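Long-range contacts in flavohemoglobin (Malassezia yamatoensis, PDB 6O0A), which binds heme and FAD, is required for nitric oxide resistance and, as in other flavohemoglobins, probably oxidises nitric oxide to nitrate using NAD(P)H: residues V293-E298 with E326-A331; I312-L318 with L340-E346; N365-C371 with K393-F399. All coordinates share one frame; numbering follows the deposited sequence. Where two conformers were deposited one is given.

Contact 1: V293-E298 with E326-A331; sequences VLAFVE and ELLERA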
loop_
_atom_site.group_PDB
_atom_site.type_symbol
_atom_site.label_atom_id
_atom_site.label_comp_id
_atom_site.label_asym_id
_atom_site.label_seq_id
_atom_site.Cartn_x
_atom_site.Cartn_y
_atom_site.Cartn_z
ATOM N N VAL A 293 6.383 -6.880 9.283
ATOM C CA VAL A 293 6.634 -8.068 10.100
ATOM C C VAL A 293 7.072 -7.665 11.507
ATOM O O VAL A 293 6.564 -8.177 12.514
ATOM C CB VAL A 293 7.668 -8.970 9.404
ATOM C CG1 VAL A 293 8.101 -10.120 10.318
ATOM C CG2 VAL A 293 7.096 -9.531 8.089
ATOM N N LEU A 294 8.019 -6.733 11.602
ATOM C CA LEU A 294 8.449 -6.250 12.912
ATOM C C LEU A 294 7.304 -5.579 13.678
ATOM O O LEU A 294 7.142 -5.790 14.886
ATOM C CB LEU A 294 9.624 -5.290 12.738
ATOM C CG LEU A 294 10.130 -4.662 14.030
ATOM C CD1 LEU A 294 10.588 -5.739 15.024
ATOM C CD2 LEU A 294 11.255 -3.664 13.737
ATOM N N ALA A 295 6.484 -4.777 12.993
ATOM C CA ALA A 295 5.308 -4.213 13.655
ATOM C C ALA A 295 4.391 -5.306 14.206
ATOM O O ALA A 295 3.920 -5.218 15.347
ATOM C CB ALA A 295 4.543 -3.303 12.680
ATOM N N PHE A 296 4.140 -6.354 13.413
ATOM C CA PHE A 296 3.261 -7.437 13.860
ATOM C C PHE A 296 3.861 -8.175 15.044
ATOM O O PHE A 296 3.163 -8.489 16.016
ATOM C CB PHE A 296 3.023 -8.440 12.727
ATOM C CG PHE A 296 2.224 -7.906 11.576
ATOM C CD1 PHE A 296 1.296 -6.884 11.754
ATOM C CD2 PHE A 296 2.395 -8.438 10.309
ATOM C CE1 PHE A 296 0.556 -6.408 10.683
ATOM C CE2 PHE A 296 1.661 -7.959 9.232
ATOM C CZ PHE A 296 0.740 -6.946 9.424
ATOM N N VAL A 297 5.157 -8.469 14.967
ATOM C CA VAL A 297 5.793 -9.262 16.008
ATOM C C VAL A 297 5.836 -8.493 17.317
ATOM O O VAL A 297 5.573 -9.053 18.382
ATOM C CB VAL A 297 7.191 -9.709 15.552
ATOM C CG1 VAL A 297 7.921 -10.381 16.710
ATOM C CG2 VAL A 297 7.058 -10.685 14.399
ATOM N N GLU A 298 6.146 -7.194 17.260
ATOM C CA GLU A 298 6.153 -6.389 18.476
ATOM C C GLU A 298 4.774 -6.345 19.123
ATOM O O GLU A 298 4.654 -6.413 20.353
ATOM C CB GLU A 298 6.640 -4.969 18.170
ATOM C CG GLU A 298 6.964 -4.151 19.434
ATOM C CD GLU A 298 5.778 -3.376 19.993
ATOM O OE1 GLU A 298 4.864 -3.014 19.224
ATOM O OE2 GLU A 298 5.762 -3.123 21.214
ATOM N N GLU A 326 16.587 -6.381 16.129
ATOM C CA GLU A 326 15.377 -6.031 16.862
ATOM C C GLU A 326 14.273 -7.061 16.640
ATOM O O GLU A 326 13.549 -7.412 17.577
ATOM C CB GLU A 326 14.912 -4.641 16.439
ATOM C CG GLU A 326 13.651 -4.202 17.128
ATOM C CD GLU A 326 13.266 -2.787 16.755
ATOM O OE1 GLU A 326 14.104 -2.088 16.134
ATOM O OE2 GLU A 326 12.130 -2.380 17.071
ATOM N N LEU A 327 14.130 -7.552 15.408
ATOM C CA LEU A 327 13.144 -8.594 15.146
ATOM C C LEU A 327 13.427 -9.824 15.992
ATOM O O LEU A 327 12.511 -10.398 16.593
ATOM C CB LEU A 327 13.134 -8.950 13.662
ATOM C CG LEU A 327 12.176 -10.068 13.243
ATOM C CD1 LEU A 327 10.734 -9.702 13.590
ATOM C CD2 LEU A 327 12.330 -10.327 11.732
ATOM N N LEU A 328 14.696 -10.230 16.073
ATOM C CA LEU A 328 15.033 -11.404 16.871
ATOM C C LEU A 328 14.735 -11.178 18.347
ATOM O O LEU A 328 14.263 -12.090 19.031
ATOM C CB LEU A 328 16.498 -11.781 16.673
ATOM C CG LEU A 328 16.861 -12.245 15.253
ATOM C CD1 LEU A 328 18.320 -12.631 15.173
ATOM C CD2 LEU A 328 15.969 -13.396 14.809
ATOM N N GLU A 329 14.999 -9.971 18.856
ATOM C CA GLU A 329 14.717 -9.706 20.267
ATOM C C GLU A 329 13.225 -9.791 20.544
ATOM O O GLU A 329 12.801 -10.413 21.526
ATOM C CB GLU A 329 15.263 -8.340 20.676
ATOM C CG GLU A 329 16.769 -8.275 20.763
ATOM C CD GLU A 329 17.344 -9.313 21.713
ATOM O OE1 GLU A 329 16.955 -9.337 22.906
ATOM O OE2 GLU A 329 18.179 -10.121 21.262
ATOM N N ARG A 330 12.406 -9.175 19.681
ATOM C CA ARG A 330 10.957 -9.241 19.867
ATOM C C ARG A 330 10.455 -10.672 19.779
ATOM O O ARG A 330 9.594 -11.084 20.564
ATOM C CB ARG A 330 10.231 -8.373 18.833
ATOM C CG ARG A 330 10.430 -6.884 18.995
ATOM C CD ARG A 330 9.787 -6.348 20.278
ATOM N NE ARG A 330 10.618 -6.593 21.456
ATOM C CZ ARG A 330 11.776 -5.981 21.697
ATOM N NH1 ARG A 330 12.253 -5.077 20.836
ATOM N NH2 ARG A 330 12.465 -6.278 22.799
ATOM N N ALA A 331 10.969 -11.442 18.819
ATOM C CA ALA A 331 10.512 -12.811 18.650
ATOM C C ALA A 331 10.834 -13.660 19.874
ATOM O O ALA A 331 10.083 -14.591 20.202
ATOM C CB ALA A 331 11.138 -13.417 17.389
#
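Two neighbouring helices on one face of the parallel sheet of the NAD-binding domain meet here, with Leu294 and Val297 of 293-298 set against Leu327 and Arg330 of 326-331. The helix segments run in nearly the same direction, inclined by 24°, and their axes approach to 9.3 Å. The contact is held by apolar side chains and by the aliphatic parts of charged ones. The two methyls of Leu294 divide their work: CD1 lies against the backbone of the other helix, 3.8 Å from Leu327 CA, while CD2 reaches Glu326, whose chain crosses the leucine at about a right angle and leaves OE2 3.7 Å from CD2. Glu326 is extended, its CG opposite the backbone N (chi1 179°), which carries the carboxylate past Leu294 to a salt bridge with Arg235. The two methyls of Val297 meet different residues: CG2 meets Leu327 CD1 at 3.9 Å, and CG1 presses on Arg330 CB at 3.7 Å. The Leu327 CD1 methyl thus sits among Val293, Leu294 and Val297. Farther out, Glu298 and Arg330 run alongside each other but touch through methylenes, CG of Glu298 lying 3.7 Å from CD of Arg330. Bends at chi2 and chi3 turn the guanidinium aside, and its salt bridge is made with Glu333, just beyond the end of its helix. Toward the sheet, Val293 and Val297 rest on Leu283 of strand 281-286, whereas Leu327 packs on Tyr341 and Ala331 on Val339 of strand 336-343; the helix pair therefore bridges the span of sheet that includes strand 308-315 between them.

Contact 2: I312-L318 with L340-E346; sequences IASSRSL and LYGTTQE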
loop_
_atom_site.group_PDB
_atom_site.type_symbol
_atom_site.label_atom_id
_atom_site.label_comp_id
_atom_site.label_asym_id
_atom_site.label_seq_id
_atom_site.Cartn_x
_atom_site.Cartn_y
_atom_site.Cartn_z
ATOM N N ILE A 312 9.862 -16.038 8.292
ATOM C CA ILE A 312 10.867 -16.398 7.298
ATOM C C ILE A 312 11.251 -15.112 6.581
ATOM O O ILE A 312 10.436 -14.545 5.848
ATOM C CB ILE A 312 10.361 -17.453 6.305
ATOM C CG1 ILE A 312 9.627 -18.590 7.027
ATOM C CG2 ILE A 312 11.520 -18.019 5.493
ATOM C CD1 ILE A 312 10.527 -19.504 7.842
ATOM N N ALA A 313 12.478 -14.653 6.796
ATOM C CA ALA A 313 12.942 -13.382 6.254
ATOM C C ALA A 313 14.125 -13.606 5.322
ATOM O O ALA A 313 15.036 -14.376 5.632
ATOM C CB ALA A 313 13.320 -12.424 7.392
ATOM N N SER A 314 14.107 -12.924 4.182
ATOM C CA SER A 314 15.143 -13.035 3.168
ATOM C C SER A 314 15.938 -11.737 3.093
ATOM O O SER A 314 15.382 -10.649 3.263
ATOM C CB SER A 314 14.525 -13.348 1.802
ATOM O OG SER A 314 15.521 -13.639 0.834
ATOM N N SER A 315 17.242 -11.873 2.851
ATOM C CA SER A 315 18.136 -10.740 2.675
ATOM C C SER A 315 19.310 -11.201 1.821
ATOM O O SER A 315 19.539 -12.390 1.641
ATOM C CB SER A 315 18.622 -10.191 4.027
ATOM O OG SER A 315 19.482 -9.080 3.847
ATOM N N ARG A 316 20.064 -10.238 1.284
ATOM C CA ARG A 316 21.255 -10.625 0.542
ATOM C C ARG A 316 22.305 -11.233 1.468
ATOM O O ARG A 316 23.042 -12.132 1.062
ATOM C CB ARG A 316 21.815 -9.417 -0.207
ATOM C CG ARG A 316 20.863 -8.923 -1.280
ATOM C CD ARG A 316 21.331 -7.616 -1.903
ATOM N NE ARG A 316 22.599 -7.785 -2.601
ATOM C CZ ARG A 316 22.707 -8.129 -3.879
ATOM N NH1 ARG A 316 21.617 -8.345 -4.604
ATOM N NH2 ARG A 316 23.906 -8.260 -4.429
ATOM N N SER A 317 22.358 -10.765 2.713
ATOM C CA SER A 317 23.316 -11.225 3.715
ATOM C C SER A 317 22.760 -10.821 5.071
ATOM O O SER A 317 21.874 -9.977 5.159
ATOM C CB SER A 317 24.693 -10.593 3.510
ATOM O OG SER A 317 24.626 -9.203 3.826
ATOM N N LEU A 318 23.314 -11.385 6.144
ATOM C CA LEU A 318 22.830 -10.939 7.447
ATOM C C LEU A 318 23.203 -9.485 7.714
ATOM O O LEU A 318 22.430 -8.751 8.338
ATOM C CB LEU A 318 23.359 -11.837 8.554
ATOM C CG LEU A 318 22.896 -13.299 8.516
ATOM C CD1 LEU A 318 23.414 -14.045 9.756
ATOM C CD2 LEU A 318 21.377 -13.416 8.407
ATOM N N LEU A 340 13.636 -17.655 10.855
ATOM C CA LEU A 340 14.649 -18.191 9.957
ATOM C C LEU A 340 14.995 -17.119 8.941
ATOM O O LEU A 340 14.094 -16.564 8.309
ATOM C CB LEU A 340 14.155 -19.438 9.227
ATOM C CG LEU A 340 13.912 -20.671 10.097
ATOM C CD1 LEU A 340 13.241 -21.751 9.279
ATOM C CD2 LEU A 340 15.225 -21.168 10.692
ATOM N N TYR A 341 16.285 -16.834 8.783
ATOM C CA TYR A 341 16.744 -15.905 7.759
ATOM C C TYR A 341 17.362 -16.676 6.605
ATOM O O TYR A 341 18.187 -17.569 6.814
ATOM C CB TYR A 341 17.761 -14.907 8.313
ATOM C CG TYR A 341 17.118 -13.607 8.727
ATOM C CD1 TYR A 341 16.543 -13.478 9.981
ATOM C CD2 TYR A 341 17.059 -12.530 7.855
ATOM C CE1 TYR A 341 15.941 -12.302 10.375
ATOM C CE2 TYR A 341 16.466 -11.354 8.235
ATOM C CZ TYR A 341 15.894 -11.246 9.489
ATOM O OH TYR A 341 15.305 -10.055 9.877
ATOM N N GLY A 342 16.980 -16.311 5.387
ATOM C CA GLY A 342 17.613 -16.832 4.188
ATOM C C GLY A 342 18.466 -15.736 3.575
ATOM O O GLY A 342 18.051 -14.576 3.530
ATOM N N THR A 343 19.665 -16.096 3.132
ATOM C CA THR A 343 20.555 -15.141 2.479
ATOM C C THR A 343 20.756 -15.551 1.027
ATOM O O THR A 343 21.081 -16.707 0.740
ATOM C CB THR A 343 21.891 -15.016 3.224
ATOM O OG1 THR A 343 22.499 -16.314 3.392
ATOM C CG2 THR A 343 21.663 -14.366 4.585
ATOM N N THR A 344 20.562 -14.595 0.114
ATOM C CA THR A 344 20.530 -14.846 -1.322
ATOM C C THR A 344 21.816 -14.473 -2.048
ATOM O O THR A 344 21.966 -14.809 -3.235
ATOM C CB THR A 344 19.357 -14.082 -1.952
ATOM O OG1 THR A 344 19.493 -12.686 -1.661
ATOM C CG2 THR A 344 18.039 -14.564 -1.372
ATOM N N GLN A 345 22.734 -13.777 -1.385
ATOM C CA GLN A 345 24.056 -13.512 -1.950
ATOM C C GLN A 345 25.138 -14.151 -1.099
ATOM O O GLN A 345 25.868 -15.019 -1.590
ATOM C CB GLN A 345 24.289 -12.000 -2.086
ATOM C CG GLN A 345 23.318 -11.311 -3.025
ATOM C CD GLN A 345 23.509 -11.717 -4.475
ATOM O OE1 GLN A 345 24.632 -11.960 -4.923
ATOM N NE2 GLN A 345 22.408 -11.796 -5.217
ATOM N N GLU A 346 25.259 -13.755 0.163
ATOM C CA GLU A 346 26.174 -14.436 1.062
ATOM C C GLU A 346 25.542 -15.727 1.561
ATOM O O GLU A 346 24.356 -15.994 1.355
ATOM C CB GLU A 346 26.564 -13.529 2.227
ATOM C CG GLU A 346 27.418 -12.355 1.743
ATOM C CD GLU A 346 27.997 -11.493 2.855
ATOM O OE1 GLU A 346 28.035 -11.916 4.030
ATOM O OE2 GLU A 346 28.428 -10.370 2.536
HETATM O O HOH W 1 17.026 -11.544 -0.491
#
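Ala313 and Tyr341 mark the tight half of this contact between adjacent parallel strands, where the methyl CB sits over one face of the phenol ring, 3.6 Å from its centroid and 20° off the normal, in a CH-pi contact. The tyrosine chi1 of -95°, away from the staggered values, swings the ring back across the neighbouring strand above this small residue. Beneath the pair the backbones are bonded in parallel register: Ala313 N gives a nearly straight bond to Leu340 O (2.9 Å), Ala313 O receives Gly342 N at 2.8 Å, Ser315 N continues the series to Gly342 O, and Thr344 N closes it on Ser315 O at 2.9 Å. On the sheet face that carries Tyr341 and Thr343, Leu318 folds back, its CD2 being 3.9 Å from both Tyr341 CB and Thr343 CG2.

Beyond Ser315 the strands give way to turns and the contact opens toward solvent. Arg316 O still anchors the turn at 344-346 by accepting two amides, Gln345 N at 3.0 Å on a lone pair and Glu346 N closer to the carbonyl direction. Outside it, Arg316 and Gln345 lie side by side with guanidinium and amide planes stacked only 7° apart; Gln345 CG sits over the guanidinium centre, 3.4 Å from Arg316 CZ. Both residues also touch a crystal neighbour, so their pose may partly reflect the lattice. Beside Ser314, whose side chain points to the opposite sheet face from Ala313, a water joins its OG to Thr344 OG1.

The pair forms the two strands of a right-handed beta-alpha-beta crossover through helix 324-332, with strand 281-286 bordering 308-315 and the short strand 351-352 bordering 336-343.

Contact 3: N365-C371 with K393-F399; sequences NASVFLC and KIFYEIF. With FAD (flavin-adenine dinucleotide), chain B.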
loop_
_atom_site.group_PDB
_atom_site.type_symbol
_atom_site.label_atom_id
_atom_site.label_comp_id
_atom_site.label_asym_id
_atom_site.label_seq_id
_atom_site.Cartn_x
_atom_site.Cartn_y
_atom_site.Cartn_z
ATOM N N ASN A 365 -5.324 -23.975 8.470
ATOM C CA ASN A 365 -5.887 -22.871 9.236
ATOM C C ASN A 365 -4.892 -21.738 9.470
ATOM O O ASN A 365 -5.235 -20.759 10.141
ATOM C CB ASN A 365 -6.432 -23.380 10.578
ATOM C CG ASN A 365 -5.339 -23.835 11.521
ATOM O OD1 ASN A 365 -4.327 -24.398 11.098
ATOM N ND2 ASN A 365 -5.536 -23.590 12.811
ATOM N N ALA A 366 -3.683 -21.833 8.922
ATOM C CA ALA A 366 -2.707 -20.759 9.047
ATOM C C ALA A 366 -3.029 -19.622 8.088
ATOM O O ALA A 366 -3.483 -19.847 6.963
ATOM C CB ALA A 366 -1.297 -21.272 8.767
ATOM N N SER A 367 -2.805 -18.395 8.548
ATOM C CA SER A 367 -2.749 -17.244 7.662
ATOM C C SER A 367 -1.294 -16.999 7.310
ATOM O O SER A 367 -0.408 -17.114 8.166
ATOM C CB SER A 367 -3.351 -15.998 8.314
ATOM O OG SER A 367 -4.730 -16.169 8.592
ATOM N N VAL A 368 -1.043 -16.697 6.039
ATOM C CA VAL A 368 0.304 -16.432 5.549
ATOM C C VAL A 368 0.351 -15.003 5.039
ATOM O O VAL A 368 -0.471 -14.614 4.202
ATOM C CB VAL A 368 0.706 -17.410 4.432
ATOM C CG1 VAL A 368 2.113 -17.116 3.975
ATOM C CG2 VAL A 368 0.571 -18.857 4.905
ATOM N N PHE A 369 1.318 -14.233 5.530
ATOM C CA PHE A 369 1.516 -12.841 5.139
ATOM C C PHE A 369 2.810 -12.714 4.337
ATOM O O PHE A 369 3.844 -13.256 4.740
ATOM C CB PHE A 369 1.567 -11.942 6.379
ATOM C CG PHE A 369 1.994 -10.535 6.089
ATOM C CD1 PHE A 369 1.104 -9.626 5.539
ATOM C CD2 PHE A 369 3.290 -10.117 6.365
ATOM C CE1 PHE A 369 1.501 -8.328 5.267
ATOM C CE2 PHE A 369 3.694 -8.806 6.101
ATOM C CZ PHE A 369 2.799 -7.914 5.552
ATOM N N LEU A 370 2.752 -12.007 3.205
ATOM C CA LEU A 370 3.912 -11.785 2.347
ATOM C C LEU A 370 4.203 -10.297 2.222
ATOM O O LEU A 370 3.297 -9.497 1.985
ATOM C CB LEU A 370 3.693 -12.337 0.934
ATOM C CG LEU A 370 3.164 -13.758 0.800
ATOM C CD1 LEU A 370 2.909 -14.075 -0.674
ATOM C CD2 LEU A 370 4.161 -14.731 1.421
ATOM N N CYS A 371 5.474 -9.931 2.328
ATOM C CA CYS A 371 5.856 -8.564 1.999
ATOM C C CYS A 371 7.266 -8.568 1.433
ATOM O O CYS A 371 8.215 -8.917 2.136
ATOM C CB CYS A 371 5.776 -7.659 3.221
ATOM S SG CYS A 371 5.971 -5.945 2.776
ATOM N N LYS A 393 -6.093 -17.557 2.203
ATOM C CA LYS A 393 -5.259 -17.500 3.398
ATOM C C LYS A 393 -3.962 -16.732 3.192
ATOM O O LYS A 393 -3.173 -16.623 4.134
ATOM C CB LYS A 393 -4.917 -18.918 3.871
ATOM C CG LYS A 393 -6.069 -19.666 4.516
ATOM C CD LYS A 393 -6.510 -18.997 5.807
ATOM C CE LYS A 393 -7.448 -19.903 6.592
ATOM N NZ LYS A 393 -8.037 -19.184 7.753
ATOM N N ILE A 394 -3.703 -16.234 1.988
ATOM C CA ILE A 394 -2.456 -15.548 1.671
ATOM C C ILE A 394 -2.757 -14.062 1.591
ATOM O O ILE A 394 -3.603 -13.632 0.799
ATOM C CB ILE A 394 -1.841 -16.063 0.362
ATOM C CG1 ILE A 394 -1.682 -17.585 0.413
ATOM C CG2 ILE A 394 -0.504 -15.381 0.088
ATOM C CD1 ILE A 394 -1.164 -18.184 -0.874
ATOM N N PHE A 395 -2.075 -13.282 2.418
ATOM C CA PHE A 395 -2.253 -11.843 2.483
ATOM C C PHE A 395 -0.955 -11.181 2.057
ATOM O O PHE A 395 0.129 -11.689 2.348
ATOM C CB PHE A 395 -2.620 -11.401 3.901
ATOM C CG PHE A 395 -3.872 -12.027 4.427
ATOM C CD1 PHE A 395 -3.845 -13.282 5.018
ATOM C CD2 PHE A 395 -5.080 -11.354 4.343
ATOM C CE1 PHE A 395 -5.013 -13.860 5.504
ATOM C CE2 PHE A 395 -6.245 -11.924 4.828
ATOM C CZ PHE A 395 -6.210 -13.174 5.412
ATOM N N TYR A 396 -1.048 -10.057 1.359
ATOM C CA TYR A 396 0.183 -9.451 0.887
ATOM C C TYR A 396 0.099 -7.936 0.992
ATOM O O TYR A 396 -0.976 -7.348 1.150
ATOM C CB TYR A 396 0.522 -9.900 -0.545
ATOM C CG TYR A 396 -0.466 -9.486 -1.615
ATOM C CD1 TYR A 396 -0.492 -8.181 -2.097
ATOM C CD2 TYR A 396 -1.343 -10.408 -2.175
ATOM C CE1 TYR A 396 -1.383 -7.796 -3.081
ATOM C CE2 TYR A 396 -2.238 -10.033 -3.168
ATOM C CZ TYR A 396 -2.252 -8.722 -3.616
ATOM O OH TYR A 396 -3.134 -8.330 -4.603
ATOM N N GLU A 397 1.274 -7.324 0.910
ATOM C CA GLU A 397 1.443 -5.882 1.029
ATOM C C GLU A 397 2.460 -5.469 -0.025
ATOM O O GLU A 397 3.628 -5.865 0.053
ATOM C CB GLU A 397 1.912 -5.501 2.433
ATOM C CG GLU A 397 2.293 -4.046 2.605
ATOM C CD GLU A 397 1.095 -3.144 2.805
ATOM O OE1 GLU A 397 0.162 -3.167 1.969
ATOM O OE2 GLU A 397 1.084 -2.409 3.814
ATOM N N ILE A 398 2.010 -4.718 -1.025
ATOM C CA ILE A 398 2.881 -4.251 -2.098
ATOM C C ILE A 398 3.462 -2.901 -1.698
ATOM O O ILE A 398 2.723 -1.993 -1.298
ATOM C CB ILE A 398 2.108 -4.151 -3.426
ATOM C CG1 ILE A 398 1.609 -5.531 -3.868
ATOM C CG2 ILE A 398 2.967 -3.494 -4.505
ATOM C CD1 ILE A 398 0.610 -5.487 -5.007
ATOM N N PHE A 399 4.788 -2.767 -1.798
ATOM C CA PHE A 399 5.466 -1.501 -1.494
ATOM C C PHE A 399 5.565 -0.671 -2.778
ATOM O O PHE A 399 6.610 -0.575 -3.428
ATOM C CB PHE A 399 6.840 -1.748 -0.875
ATOM C CG PHE A 399 6.821 -2.029 0.619
ATOM C CD1 PHE A 399 5.630 -2.230 1.311
ATOM C CD2 PHE A 399 8.013 -2.078 1.335
ATOM C CE1 PHE A 399 5.633 -2.489 2.696
ATOM C CE2 PHE A 399 8.022 -2.347 2.722
ATOM C CZ PHE A 399 6.830 -2.543 3.394
HETATM P PA FAD B . 9.994 6.559 -6.847
HETATM O O1A FAD B . 10.397 7.927 -7.253
HETATM O O2A FAD B . 8.562 6.404 -6.417
HETATM O O5B FAD B . 10.295 5.535 -8.035
HETATM C C5B FAD B . 9.806 4.183 -7.961
HETATM C C4B FAD B . 10.202 3.526 -9.259
HETATM O O4B FAD B . 9.617 4.264 -10.356
HETATM C C3B FAD B . 11.691 3.527 -9.552
HETATM O O3B FAD B . 12.365 2.432 -8.935
HETATM C C2B FAD B . 11.715 3.400 -11.078
HETATM O O2B FAD B . 11.575 2.046 -11.497
HETATM C C1B FAD B . 10.471 4.199 -11.488
HETATM N N9A FAD B . 10.766 5.561 -11.926
HETATM C C8A FAD B . 11.158 6.606 -11.135
HETATM N N7A FAD B . 11.426 7.706 -11.797
HETATM C C5A FAD B . 11.199 7.355 -13.119
HETATM C C6A FAD B . 11.372 8.056 -14.325
HETATM N N6A FAD B . 11.805 9.322 -14.391
HETATM N N1A FAD B . 11.103 7.402 -15.477
HETATM C C2A FAD B . 10.680 6.135 -15.414
HETATM N N3A FAD B . 10.488 5.367 -14.335
HETATM C C4A FAD B . 10.776 6.038 -13.214
HETATM N N1 FAD B . 9.563 1.560 1.487
HETATM C C2 FAD B . 10.504 1.408 2.467
HETATM O O2 FAD B . 11.710 1.587 2.247
HETATM N N3 FAD B . 10.100 1.043 3.749
HETATM C C4 FAD B . 8.797 0.817 4.154
HETATM O O4 FAD B . 8.546 0.522 5.322
HETATM C C4X FAD B . 7.813 0.983 3.111
HETATM N N5 FAD B . 6.556 0.788 3.411
HETATM C C5X FAD B . 5.610 0.950 2.403
HETATM C C6 FAD B . 4.265 0.730 2.701
HETATM C C7 FAD B . 3.278 0.891 1.732
HETATM C C7M FAD B . 1.837 0.607 2.076
HETATM C C8 FAD B . 3.641 1.301 0.438
HETATM C C8M FAD B . 2.601 1.523 -0.628
HETATM C C9 FAD B . 4.982 1.509 0.135
HETATM C C9A FAD B . 5.970 1.325 1.098
HETATM N N10 FAD B . 7.339 1.522 0.814
HETATM C C10 FAD B . 8.288 1.356 1.802
HETATM C "C1'" FAD B . 7.772 1.997 -0.510
HETATM C "C2'" FAD B . 7.815 3.519 -0.596
HETATM O "O2'" FAD B . 6.499 4.044 -0.424
HETATM C "C3'" FAD B . 8.400 4.009 -1.925
HETATM O "O3'" FAD B . 7.692 3.399 -3.002
HETATM C "C4'" FAD B . 9.890 3.707 -2.081
HETATM O "O4'" FAD B . 10.577 4.183 -0.922
HETATM C "C5'" FAD B . 10.481 4.309 -3.340
HETATM O "O5'" FAD B . 10.310 5.744 -3.291
HETATM P P FAD B . 11.216 6.630 -4.261
HETATM O O1P FAD B . 12.676 6.583 -3.973
HETATM O O2P FAD B . 10.668 8.029 -4.194
HETATM O O3P FAD B . 10.972 6.025 -5.714
HETATM O O HOH W 2 -5.993 -18.140 9.337
#
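The Phe399 ring lies between Cys371 and the flavin: SG stands over one face, 3.8 Å from the ring centroid and 28° off its normal, and FAD N5 lies over the opposite face, with Phe399 CZ 3.3 Å from N5. The ring is nearly parallel to the isoalloxazine. The thiol reaches it because SG is turned opposite the backbone N of Cys371 (chi1 -170°), off the end of strand 367-371. On the same sheet face, Phe369 and Glu397 run alongside each other, CE1 meeting CB at 4.0 Å, while the carboxylate bends off toward the flavin and leaves OE2 3.6 Å from FAD C7M. On the reverse face Leu370 crosses Ile394 at a slant, CD1 to CG2 3.7 Å. Backbone bonds of parallel strands set the register, the straightest running from Val368 N to Lys393 O (2.9 Å, 177°); the bond from Glu397 N to Leu370 O is long and bent, at 3.2 Å, a loosening of the pairing before the flavin. At the far end a water accepts from Lys393 NZ and donates to Asn365 O.

The consequence falls on the flavin: N5 is the hydride-accepting atom in this family, and an aromatic residue lying over it probably has to move before nicotinamide can approach, as in related ferredoxin reductase-like enzymes.

Overall arrangement
All three contacts belong to the parallel-sheet NAD-binding lobe. Contacts 2 and 3 lie on the same sheet on either side of strand 281-286, with centres about 19 Å apart and nearest atoms about 7 Å apart. Contact 1 spans them from one face, about 16 Å from each between centres: Leu327 CD2 packs on Tyr341 OH of contact 2 at 3.5 Å, and Phe296 meets Phe369 of contact 3 edge-to-face, CE2 to CE2 3.8 Å. Only contact 3 reaches the FAD itself; the side chain of Leu294 in contact 1 is about 9 Å from the FAD, and the side chain of Ser315 in contact 2 is about 13 Å from the FAD. The side chain of Glu397 is about 8 Å from the heme, so contact 3 lies at the FAD and near the heme.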